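Local coordinates for protein cellulose 1,4-beta-cellobiosidase (Clostridium thermocellum, PDB 3ZQX) that serves as the family 3b carbohydrate-binding module of a cellulosomal cellobiohydrolase, apparently adhesion-deficient in nature and here carrying a substitution that probably restores cellulose binding, at residues A[8-13]-A[20-25]; A[37-42]-A[78-83]; A[46-51]-A[101-106]; A[52-57]-A[66-71]. The protein carries 1 engineered substitution. All coordinates share one frame; numbering follows the deposited sequence. Where two conformers were deposited one is given.

Contacts 1 and 2 are strand pairings within separate sheets of the sandwich, both partly buried. Contact 1 (8-13/20-25) relies on backbone bonds, water bridges and lysine chains at a hairpin. Contact 2 (37-42/78-83) lies nearer the chain's centre, with an apolar inner face and a polar outer one. They meet where Phe23 and Ile25 pack on Leu40, Tyr42, Leu81 and Phe83. Contacts 3 and 4 lie at the surface. Contact 3 (46-51/101-106) ties a calcium-binding loop to strand 97-103 through polar bonds and an aromatic pair. Contact 4 (52-57/66-71) is wholly apolar between its segments, joining the sheet of contacts 1 and 3 to that of contact 2.

Contact 1: A[8-13]-A[20-25]; sequences LCENTQ and KGKFNI
Lys20 carries the first part of this antiparallel pairing, because its carbonyl oxygen is gripped by two successive amides: Glu10 N to Lys20 O is 2.9 Å and Asn11 N to Lys20 O is 3.0 Å. Both donors approach from one face of the carbonyl plane, tilted out of it. Two consecutive N-H groups on one carbonyl are the signature of a classic beta bulge, which sets Glu10 and Asn11 together opposite Lys20. The Lys20 chain is extended throughout, its CG trans to the backbone N (chi1 -177°), and crosses the Asn11 amide with CB 3.7 Å from Asn11 CG. One water links Asn11 O to Lys20 N, and another links Asn11 OD1 to Lys20 NZ; the amide's ND2 goes to Glu18 O. A long salt bridge from Lys20 NZ to Glu10 OE1, 3.8 Å, is doubtful, since Glu10 has a second conformer.

Gly21 faces Cys9 as a non-hydrogen-bonded pair, their CA atoms 4.3 Å apart.

Lys22 and Leu8 form the hydrogen-bonded pair, with Lys22 N to Leu8 O at 2.9 Å and Leu8 N to Lys22 O at 3.1 Å. Their side chains run side by side, Leu8 CD1 resting 3.9 Å from Lys22 CG. Phe23 then turns to the sandwich interior.

Backbone bonds therefore fix the register of this hairpin. The lysine ends differ: Lys20 NZ has its water link and the doubtful charge pairing, whereas Lys22 NZ is satisfied by a salt bridge to Glu96, just ahead of strand 97-103.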
# COMPACT_ATOMS: atom_id res chain seq x y z
N LEU A 8 -6.64 3.41 -5.64
CA LEU A 8 -7.96 3.02 -6.11
C LEU A 8 -8.21 1.58 -5.69
O LEU A 8 -7.28 0.79 -5.48
CB LEU A 8 -8.11 3.21 -7.62
CG LEU A 8 -7.27 2.35 -8.56
CD1 LEU A 8 -7.89 0.98 -8.78
CD2 LEU A 8 -7.08 3.06 -9.90
N CYS A 9 -9.49 1.25 -5.56
CA CYS A 9 -9.94 -0.06 -5.13
C CYS A 9 -10.50 -0.82 -6.33
O CYS A 9 -11.29 -0.29 -7.09
CB CYS A 9 -11.05 0.10 -4.10
SG CYS A 9 -11.70 -1.44 -3.46
N GLU A 10 -10.06 -2.07 -6.49
CA GLU A 10 -10.60 -2.95 -7.52
C GLU A 10 -11.61 -3.93 -6.94
O GLU A 10 -12.74 -4.01 -7.42
CB GLU A 10 -9.51 -3.61 -8.37
CG GLU A 10 -8.83 -2.59 -9.28
CD GLU A 10 -7.93 -3.21 -10.32
OE1 GLU A 10 -7.32 -4.26 -10.06
OE2 GLU A 10 -7.83 -2.63 -11.42
N ASN A 11 -11.21 -4.71 -5.94
CA ASN A 11 -12.17 -5.64 -5.34
C ASN A 11 -12.92 -4.95 -4.21
O ASN A 11 -12.37 -4.67 -3.14
CB ASN A 11 -11.45 -6.87 -4.79
CG ASN A 11 -11.15 -7.90 -5.86
OD1 ASN A 11 -11.43 -7.70 -7.04
ND2 ASN A 11 -10.55 -9.01 -5.44
N THR A 12 -14.20 -4.70 -4.47
CA THR A 12 -15.05 -3.94 -3.57
C THR A 12 -15.92 -4.79 -2.65
O THR A 12 -16.60 -4.25 -1.77
CB THR A 12 -15.98 -3.02 -4.37
OG1 THR A 12 -16.77 -3.81 -5.26
CG2 THR A 12 -15.17 -2.03 -5.19
N GLN A 13 -15.89 -6.10 -2.83
CA GLN A 13 -16.74 -6.99 -2.03
C GLN A 13 -16.23 -7.09 -0.61
O GLN A 13 -15.03 -7.24 -0.39
CB GLN A 13 -16.76 -8.39 -2.65
CG GLN A 13 -17.49 -8.48 -3.98
CD GLN A 13 -18.99 -8.53 -3.81
OE1 GLN A 13 -19.57 -9.58 -3.55
NE2 GLN A 13 -19.64 -7.37 -3.96
N LYS A 20 -7.70 -6.17 -3.31
CA LYS A 20 -7.09 -5.81 -4.58
C LYS A 20 -7.32 -4.35 -4.91
O LYS A 20 -8.46 -3.89 -4.92
CB LYS A 20 -7.65 -6.69 -5.70
CG LYS A 20 -7.02 -6.46 -7.07
CD LYS A 20 -7.59 -7.38 -8.13
CE LYS A 20 -6.96 -7.13 -9.48
NZ LYS A 20 -7.50 -8.03 -10.53
N GLY A 21 -6.26 -3.66 -5.29
CA GLY A 21 -6.35 -2.27 -5.68
C GLY A 21 -5.05 -1.85 -6.33
O GLY A 21 -4.29 -2.69 -6.80
N LYS A 22 -4.84 -0.54 -6.41
CA LYS A 22 -3.58 -0.01 -6.92
C LYS A 22 -3.14 1.15 -6.07
O LYS A 22 -3.96 1.89 -5.52
CB LYS A 22 -3.71 0.46 -8.37
CG LYS A 22 -4.30 -0.56 -9.33
CD LYS A 22 -4.27 -0.07 -10.77
CE LYS A 22 -4.89 -1.08 -11.71
NZ LYS A 22 -4.72 -0.68 -13.13
N PHE A 23 -1.82 1.33 -6.00
CA PHE A 23 -1.20 2.51 -5.42
C PHE A 23 -0.45 3.27 -6.50
O PHE A 23 -0.13 2.73 -7.56
CB PHE A 23 -0.16 2.16 -4.34
CG PHE A 23 -0.65 1.24 -3.26
CD1 PHE A 23 -1.74 1.57 -2.47
CD2 PHE A 23 -0.00 0.04 -3.02
CE1 PHE A 23 -2.17 0.71 -1.46
CE2 PHE A 23 -0.43 -0.82 -2.02
CZ PHE A 23 -1.51 -0.48 -1.24
N ASN A 24 -0.19 4.55 -6.25
CA ASN A 24 0.74 5.32 -7.06
C ASN A 24 1.46 6.24 -6.10
O ASN A 24 0.80 7.00 -5.38
CB ASN A 24 -0.04 6.12 -8.10
CG ASN A 24 0.84 6.95 -9.00
OD1 ASN A 24 1.99 6.60 -9.26
ND2 ASN A 24 0.30 8.07 -9.48
N ILE A 25 2.79 6.21 -6.08
CA ILE A 25 3.55 7.11 -5.22
C ILE A 25 4.06 8.26 -6.07
O ILE A 25 4.77 8.06 -7.05
CB ILE A 25 4.72 6.39 -4.53
CG1 ILE A 25 4.19 5.29 -3.61
CG2 ILE A 25 5.56 7.40 -3.74
CD1 ILE A 25 5.27 4.38 -3.06
O HOH W 1 -4.76 -4.31 -9.06
O HOH W 2 -9.72 -4.41 -2.07
O HOH W 3 -10.50 -8.81 -9.55

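Contact 2: A[37-42]-A[78-83]; sequences DIVLRY and YLQLEF
Arg41 lies flat against Tyr78: guanidinium and ring centres are 4.2 Å apart and their planes differ by 12°. Arg41 CD sits over the middle of the ring, 3.6 Å from its centroid, and the phenol oxygen Tyr78 OH lies over the guanidinium, 3.3 Å from Arg41 CZ. Tyr78 enters this stack with its CG between the backbone N and the carbonyl carbon (chi1 50°), which turns the ring toward strand 38-42.

Side-chain hydrogen bonds hold the guanidinium's rotation. Gln80 OE1 takes Arg41 NE at 2.8 Å and Arg41 NH2 at 2.9 Å, a side-on grip by two nitrogens on one oxygen, with amide and guanidinium nearly coplanar. The amide's other end makes a weak bond to Glu82 OE1, and Val39 CG1 packs on Gln80 CD.

Backbone bonds join the strands as antiparallel neighbours in the five-stranded sheet of the family 3 jelly-roll sandwich. Leu40 pairs with Leu81, and Tyr42 with Leu79, both hydrogen-bonded; Arg41 and Gln80 form the non-hydrogen-bonded pair between them. The Leu40 N to Leu81 O bond is 2.9 Å and almost straight, 178° at the hydrogen. At the far end one water bridges Ile38 O and Phe83 N.

Apolar contacts occupy the inner face, where Leu40 CB lies 4.3 Å from Leu81 CB. Leu40, Tyr42 and Leu81 meet Phe23 of the opposite sheet there.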
# COMPACT_ATOMS: atom_id res chain seq x y z
N ASP A 37 14.35 4.20 0.55
CA ASP A 37 14.18 4.98 1.77
C ASP A 37 12.72 5.23 2.15
O ASP A 37 12.44 5.89 3.16
CB ASP A 37 14.92 6.31 1.66
CG ASP A 37 16.41 6.13 1.60
OD1 ASP A 37 16.92 5.23 2.30
OD2 ASP A 37 17.07 6.87 0.85
N ILE A 38 11.79 4.69 1.37
CA ILE A 38 10.37 4.95 1.58
C ILE A 38 9.62 3.68 1.98
O ILE A 38 9.85 2.62 1.41
CB ILE A 38 9.76 5.58 0.30
CG1 ILE A 38 10.37 6.96 0.06
CG2 ILE A 38 8.25 5.64 0.38
CD1 ILE A 38 10.11 7.55 -1.31
N VAL A 39 8.75 3.80 2.99
CA VAL A 39 7.94 2.70 3.48
C VAL A 39 6.47 3.07 3.28
O VAL A 39 6.04 4.15 3.71
CB VAL A 39 8.21 2.48 4.98
CG1 VAL A 39 7.25 1.45 5.56
CG2 VAL A 39 9.65 2.05 5.21
N LEU A 40 5.71 2.20 2.64
CA LEU A 40 4.27 2.38 2.45
C LEU A 40 3.52 1.38 3.32
O LEU A 40 3.93 0.22 3.42
CB LEU A 40 3.92 2.18 0.97
CG LEU A 40 2.44 2.22 0.56
CD1 LEU A 40 2.28 2.68 -0.89
CD2 LEU A 40 1.76 0.88 0.76
N ARG A 41 2.41 1.81 3.94
CA ARG A 41 1.57 0.88 4.69
C ARG A 41 0.10 1.00 4.33
O ARG A 41 -0.46 2.10 4.27
CB ARG A 41 1.76 1.05 6.20
CG ARG A 41 3.15 0.69 6.65
CD ARG A 41 3.38 0.89 8.15
NE ARG A 41 4.73 0.43 8.48
CZ ARG A 41 5.33 0.63 9.64
NH1 ARG A 41 4.72 1.31 10.61
NH2 ARG A 41 6.56 0.16 9.83
N TYR A 42 -0.50 -0.17 4.07
CA TYR A 42 -1.93 -0.33 3.84
C TYR A 42 -2.50 -1.13 5.00
O TYR A 42 -2.10 -2.28 5.22
CB TYR A 42 -2.16 -1.07 2.50
CG TYR A 42 -3.62 -1.39 2.21
CD1 TYR A 42 -4.22 -2.53 2.72
CD2 TYR A 42 -4.40 -0.53 1.43
CE1 TYR A 42 -5.55 -2.82 2.46
CE2 TYR A 42 -5.73 -0.81 1.17
CZ TYR A 42 -6.31 -1.95 1.68
OH TYR A 42 -7.64 -2.19 1.41
N TYR A 78 -0.96 -4.20 9.12
CA TYR A 78 -0.80 -3.68 7.76
C TYR A 78 0.01 -4.60 6.85
O TYR A 78 0.82 -5.43 7.30
CB TYR A 78 -0.11 -2.29 7.77
CG TYR A 78 1.16 -2.28 8.60
CD1 TYR A 78 2.38 -2.70 8.07
CD2 TYR A 78 1.14 -1.88 9.93
CE1 TYR A 78 3.53 -2.73 8.86
CE2 TYR A 78 2.28 -1.89 10.72
CZ TYR A 78 3.47 -2.32 10.17
OH TYR A 78 4.62 -2.37 10.91
N LEU A 79 -0.22 -4.40 5.56
CA LEU A 79 0.76 -4.68 4.52
C LEU A 79 1.76 -3.53 4.49
O LEU A 79 1.37 -2.36 4.46
CB LEU A 79 0.07 -4.71 3.15
CG LEU A 79 1.00 -4.66 1.93
CD1 LEU A 79 1.79 -5.95 1.77
CD2 LEU A 79 0.22 -4.33 0.67
N GLN A 80 3.05 -3.86 4.46
CA GLN A 80 4.11 -2.90 4.26
C GLN A 80 4.79 -3.16 2.93
O GLN A 80 5.11 -4.30 2.58
CB GLN A 80 5.14 -3.01 5.39
CG GLN A 80 6.38 -2.16 5.17
CD GLN A 80 7.14 -1.97 6.47
OE1 GLN A 80 6.60 -1.42 7.42
NE2 GLN A 80 8.39 -2.43 6.52
N LEU A 81 5.00 -2.10 2.16
CA LEU A 81 5.86 -2.18 0.99
C LEU A 81 7.09 -1.35 1.20
O LEU A 81 7.03 -0.16 1.53
CB LEU A 81 5.16 -1.69 -0.28
CG LEU A 81 4.00 -2.54 -0.75
CD1 LEU A 81 3.44 -1.96 -2.03
CD2 LEU A 81 4.45 -3.99 -0.95
N GLU A 82 8.22 -2.02 1.02
CA GLU A 82 9.51 -1.38 0.89
C GLU A 82 9.99 -1.65 -0.53
O GLU A 82 9.31 -2.32 -1.31
CB GLU A 82 10.48 -1.90 1.95
CG GLU A 82 10.14 -1.37 3.33
CD GLU A 82 10.89 -2.05 4.43
OE1 GLU A 82 10.63 -3.24 4.67
OE2 GLU A 82 11.74 -1.39 5.07
N PHE A 83 11.15 -1.11 -0.88
CA PHE A 83 11.61 -1.09 -2.25
C PHE A 83 13.10 -1.28 -2.32
O PHE A 83 13.83 -0.91 -1.40
CB PHE A 83 11.27 0.26 -2.91
CG PHE A 83 9.81 0.61 -2.83
CD1 PHE A 83 9.31 1.26 -1.72
CD2 PHE A 83 8.95 0.28 -3.86
CE1 PHE A 83 7.95 1.55 -1.62
CE2 PHE A 83 7.59 0.58 -3.77
CZ PHE A 83 7.10 1.22 -2.65
O HOH W 4 11.92 0.87 1.19

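Contact 3: A[46-51]-A[101-106]. Engineered in segment 101-106: Trp106 (natural residue Asn). With CA (calcium ion), chain B.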
# COMPACT_ATOMS: atom_id res chain seq x y z
N LYS A 46 -6.43 -8.72 9.95
CA LYS A 46 -6.38 -10.09 9.48
C LYS A 46 -7.36 -10.98 10.23
O LYS A 46 -7.38 -10.99 11.46
CB LYS A 46 -4.96 -10.66 9.49
CG LYS A 46 -4.28 -10.69 10.82
CD LYS A 46 -2.94 -11.39 10.68
CE LYS A 46 -2.23 -11.45 12.01
NZ LYS A 46 -0.85 -12.02 11.90
N GLU A 47 -8.20 -11.69 9.48
CA GLU A 47 -9.20 -12.58 10.05
C GLU A 47 -8.70 -14.02 10.26
O GLU A 47 -9.36 -14.80 10.93
CB GLU A 47 -10.44 -12.62 9.15
CG GLU A 47 -11.43 -11.47 9.36
CD GLU A 47 -10.92 -10.13 8.85
OE1 GLU A 47 -10.53 -10.03 7.66
OE2 GLU A 47 -10.94 -9.16 9.64
N HIS A 48 -7.54 -14.36 9.71
CA HIS A 48 -7.05 -15.74 9.79
C HIS A 48 -5.56 -15.78 10.07
O HIS A 48 -4.85 -14.82 9.83
CB HIS A 48 -7.33 -16.49 8.49
CG HIS A 48 -8.76 -16.41 8.05
ND1 HIS A 48 -9.73 -17.25 8.54
CD2 HIS A 48 -9.38 -15.59 7.17
CE1 HIS A 48 -10.89 -16.94 7.98
NE2 HIS A 48 -10.70 -15.94 7.15
N ASN A 49 -5.10 -16.93 10.55
CA ASN A 49 -3.68 -17.11 10.85
C ASN A 49 -2.86 -17.71 9.72
O ASN A 49 -1.64 -17.87 9.84
CB ASN A 49 -3.51 -17.93 12.13
CG ASN A 49 -3.90 -17.16 13.38
OD1 ASN A 49 -3.69 -15.94 13.46
ND2 ASN A 49 -4.48 -17.85 14.35
N SER A 50 -3.51 -18.07 8.62
CA SER A 50 -2.80 -18.59 7.46
C SER A 50 -1.82 -17.53 6.96
O SER A 50 -2.02 -16.33 7.18
CB SER A 50 -3.79 -18.96 6.34
OG SER A 50 -3.11 -19.31 5.14
N GLN A 51 -0.75 -17.97 6.33
CA GLN A 51 0.22 -17.05 5.75
C GLN A 51 -0.45 -16.04 4.84
O GLN A 51 -1.24 -16.41 3.95
CB GLN A 51 1.26 -17.83 4.95
CG GLN A 51 2.18 -16.97 4.13
CD GLN A 51 3.22 -17.78 3.40
OE1 GLN A 51 3.00 -18.24 2.28
NE2 GLN A 51 4.36 -17.98 4.05
N ILE A 101 -3.63 -8.87 -1.82
CA ILE A 101 -3.28 -9.53 -0.56
C ILE A 101 -4.20 -10.72 -0.40
O ILE A 101 -5.44 -10.59 -0.43
CB ILE A 101 -3.47 -8.60 0.66
CG1 ILE A 101 -2.64 -7.32 0.51
CG2 ILE A 101 -3.11 -9.34 1.95
CD1 ILE A 101 -3.10 -6.21 1.42
N ARG A 102 -3.62 -11.90 -0.26
CA ARG A 102 -4.40 -13.12 -0.12
C ARG A 102 -3.77 -14.03 0.91
O ARG A 102 -2.67 -13.76 1.40
CB ARG A 102 -4.53 -13.83 -1.47
CG ARG A 102 -3.25 -14.34 -2.06
CD ARG A 102 -3.63 -14.87 -3.43
NE ARG A 102 -2.51 -15.33 -4.23
CZ ARG A 102 -2.37 -15.09 -5.53
NH1 ARG A 102 -3.28 -14.38 -6.20
NH2 ARG A 102 -1.31 -15.56 -6.16
N TYR A 103 -4.48 -15.08 1.29
CA TYR A 103 -3.95 -16.10 2.17
C TYR A 103 -3.42 -17.30 1.39
O TYR A 103 -3.98 -17.67 0.35
CB TYR A 103 -5.03 -16.58 3.12
CG TYR A 103 -5.42 -15.57 4.18
CD1 TYR A 103 -4.66 -15.43 5.32
CD2 TYR A 103 -6.55 -14.77 4.03
CE1 TYR A 103 -5.01 -14.53 6.30
CE2 TYR A 103 -6.91 -13.86 5.01
CZ TYR A 103 -6.13 -13.74 6.14
OH TYR A 103 -6.46 -12.85 7.14
N ALA A 104 -2.37 -17.93 1.90
CA ALA A 104 -1.84 -19.15 1.29
C ALA A 104 -2.91 -20.23 1.14
O ALA A 104 -2.88 -21.01 0.20
CB ALA A 104 -0.67 -19.69 2.09
N ASP A 105 -3.84 -20.29 2.10
CA ASP A 105 -4.92 -21.27 2.05
C ASP A 105 -6.20 -20.75 1.39
O ASP A 105 -7.23 -21.41 1.43
CB ASP A 105 -5.19 -21.88 3.43
CG ASP A 105 -5.80 -20.89 4.40
OD1 ASP A 105 -6.04 -19.73 4.01
OD2 ASP A 105 -6.02 -21.29 5.57
N TRP A 106 -6.14 -19.54 0.83
CA TRP A 106 -7.28 -18.98 0.10
C TRP A 106 -8.50 -18.73 0.99
O TRP A 106 -9.63 -18.75 0.52
CB TRP A 106 -7.60 -19.82 -1.15
CG TRP A 106 -6.56 -19.68 -2.21
CD1 TRP A 106 -5.53 -20.54 -2.48
CD2 TRP A 106 -6.43 -18.60 -3.14
NE1 TRP A 106 -4.77 -20.06 -3.52
CE2 TRP A 106 -5.30 -18.88 -3.95
CE3 TRP A 106 -7.15 -17.43 -3.37
CZ2 TRP A 106 -4.89 -18.02 -4.97
CZ3 TRP A 106 -6.74 -16.58 -4.38
CH2 TRP A 106 -5.62 -16.88 -5.17
CA CA B . -10.30 -7.50 7.86
O HOH W 5 -8.22 -10.99 6.53
O HOH W 6 -9.28 -8.02 5.62
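Tyr103 and His48 form a T-shaped aromatic pair: the imidazole edge points at the phenol face, centroids 5.2 Å apart and planes at 89°. His48 CB adds a CH-pi contact over the same ring. NE2, next to the touching CD2, bonds to Phe108 O, which fixes the imidazole's rotation.

Hydrogen bonds follow at both ends of the tyrosine. His48 N donates to Tyr103 OH at 3.2 Å, and a water 2.6 Å from Tyr103 OH accepts from Glu47 N and donates to Glu47 OE1. At the turn, Ala104 N meets Gln51 O at 2.8 Å, and Asp105 N reaches Ser50 OG at a longer 3.3 Å. Residues 103-106 form a type I beta turn closed by Trp106 N to Tyr103 O. The engineered Trp106 points away from the loop; its CZ2 lies over the rim of one face of the Arg102 guanidinium, which is salt-bridged to Glu18.

Metal coordination completes the set. Glu47 bends at chi2 (71°) and binds the calcium ion with both carboxylate oxygens, each 2.5 Å away. Thr45, Asp110, Asn113, Asp114 and a water supply further ligands. The Tyr103 hydroxyl is thus linked to the calcium ligand Glu47 through one water.

The loop 46-51 leads into strand 52-55, which pairs with strand 97-103; the contact sits where that pair ends, with strand 15-27 on the other flank of 97-103.

Contact 4: A[52-57]-A[66-71]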
# COMPACT_ATOMS: atom_id res chain seq x y z
N LEU A 52 -0.14 -14.77 5.06
CA LEU A 52 -0.55 -13.70 4.17
C LEU A 52 0.49 -13.54 3.07
O LEU A 52 1.70 -13.62 3.32
CB LEU A 52 -0.65 -12.40 4.95
CG LEU A 52 -1.91 -12.29 5.80
CD1 LEU A 52 -1.70 -11.25 6.90
CD2 LEU A 52 -3.10 -11.93 4.93
N GLN A 53 0.01 -13.29 1.86
CA GLN A 53 0.86 -13.14 0.69
C GLN A 53 0.49 -11.88 -0.07
O GLN A 53 -0.70 -11.56 -0.24
CB GLN A 53 0.69 -14.34 -0.23
CG GLN A 53 0.98 -15.65 0.47
CD GLN A 53 0.72 -16.85 -0.41
OE1 GLN A 53 -0.04 -16.78 -1.38
NE2 GLN A 53 1.35 -17.97 -0.07
N PHE A 54 1.51 -11.17 -0.53
CA PHE A 54 1.37 -10.03 -1.43
C PHE A 54 1.75 -10.45 -2.84
O PHE A 54 2.75 -11.15 -3.03
CB PHE A 54 2.32 -8.92 -0.97
CG PHE A 54 2.46 -7.79 -1.96
CD1 PHE A 54 1.60 -6.72 -1.92
CD2 PHE A 54 3.45 -7.80 -2.93
CE1 PHE A 54 1.71 -5.67 -2.82
CE2 PHE A 54 3.58 -6.76 -3.83
CZ PHE A 54 2.71 -5.69 -3.77
N ILE A 55 0.97 -10.01 -3.82
CA ILE A 55 1.32 -10.22 -5.22
C ILE A 55 1.05 -8.96 -6.02
O ILE A 55 -0.02 -8.35 -5.90
CB ILE A 55 0.55 -11.39 -5.85
CG1 ILE A 55 0.61 -12.65 -4.98
CG2 ILE A 55 1.08 -11.68 -7.25
CD1 ILE A 55 -0.47 -12.74 -3.92
N CYS A 56 2.04 -8.56 -6.82
CA CYS A 56 1.91 -7.44 -7.74
C CYS A 56 2.01 -7.95 -9.17
O CYS A 56 3.08 -8.39 -9.60
CB CYS A 56 3.01 -6.41 -7.50
SG CYS A 56 3.05 -5.11 -8.75
N TYR A 57 0.91 -7.88 -9.91
CA TYR A 57 0.89 -8.36 -11.28
C TYR A 57 1.52 -7.38 -12.26
O TYR A 57 1.93 -7.80 -13.34
CB TYR A 57 -0.53 -8.74 -11.73
CG TYR A 57 -1.05 -9.95 -10.99
CD1 TYR A 57 -0.45 -11.18 -11.16
CD2 TYR A 57 -2.10 -9.85 -10.09
CE1 TYR A 57 -0.89 -12.29 -10.47
CE2 TYR A 57 -2.54 -10.96 -9.39
CZ TYR A 57 -1.94 -12.17 -9.59
OH TYR A 57 -2.37 -13.28 -8.88
N LEU A 66 9.90 -4.61 -5.54
CA LEU A 66 9.07 -4.47 -4.35
C LEU A 66 9.53 -5.45 -3.27
O LEU A 66 9.92 -6.58 -3.57
CB LEU A 66 7.61 -4.75 -4.68
CG LEU A 66 7.00 -3.92 -5.82
CD1 LEU A 66 5.57 -4.35 -6.12
CD2 LEU A 66 7.05 -2.44 -5.48
N ILE A 67 9.47 -5.00 -2.03
CA ILE A 67 9.84 -5.82 -0.88
C ILE A 67 8.66 -5.80 0.09
O ILE A 67 8.56 -4.91 0.93
CB ILE A 67 11.11 -5.29 -0.19
CG1 ILE A 67 12.25 -5.14 -1.21
CG2 ILE A 67 11.53 -6.20 0.95
CD1 ILE A 67 13.49 -4.47 -0.64
N PRO A 68 7.72 -6.74 -0.07
CA PRO A 68 6.54 -6.76 0.80
C PRO A 68 6.77 -7.43 2.14
O PRO A 68 7.53 -8.39 2.23
CB PRO A 68 5.54 -7.58 -0.02
CG PRO A 68 6.40 -8.56 -0.77
CD PRO A 68 7.65 -7.77 -1.12
N SER A 69 6.04 -6.98 3.15
CA SER A 69 6.00 -7.65 4.44
C SER A 69 4.68 -7.32 5.10
O SER A 69 3.90 -6.51 4.59
CB SER A 69 7.19 -7.22 5.31
OG SER A 69 7.20 -5.82 5.54
N PHE A 70 4.44 -7.92 6.26
CA PHE A 70 3.26 -7.63 7.06
C PHE A 70 3.72 -7.29 8.46
O PHE A 70 4.68 -7.87 8.97
CB PHE A 70 2.28 -8.81 7.04
CG PHE A 70 1.75 -9.09 5.66
CD1 PHE A 70 0.63 -8.43 5.20
CD2 PHE A 70 2.42 -9.95 4.80
CE1 PHE A 70 0.16 -8.64 3.91
CE2 PHE A 70 1.96 -10.15 3.51
CZ PHE A 70 0.83 -9.50 3.07
N GLY A 71 3.06 -6.33 9.08
CA GLY A 71 3.45 -5.88 10.40
C GLY A 71 2.27 -5.40 11.21
O GLY A 71 1.13 -5.33 10.73
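Leu52 and Phe70 meet with the leucine CB set squarely on the phenyl face, 3.7 Å from the ring centroid and 11° off its normal. The CZ end of that ring abuts the backbone of Gln53 and Phe54, which lie at its edge. Pro68 supplies the next bump. Its CB lies 3.6 Å from Phe54 CD2 and equally near Phe54 CB, so the proline ring fills the angle between the phenylalanine's stem and its ring. Phe54 carries its CG trans to the backbone N (chi1 169°), which swings the ring across the proline, the two side chains meeting at about a right angle, and brings its far edge to Leu66. There Leu66 CD1 is a methyl knob set over the notch formed by Phe54 CE2, at 3.9 Å, and Cys56 CB, at 3.6 Å; Cys56 SG borders it too.

No hydrogen bond links the segments. Their strand axes come no nearer than 7.4 Å and run at 153°, nearly antiparallel, a spacing filled by side chains and too wide for backbone pairing. Strand 52-55 pairs instead with 97-103, and strand 66-71 with 78-83. Two successive strands placed in facing sheets, their inward residues interdigitating along one edge, are characteristic of the jelly-roll beta sandwich of family 3 modules.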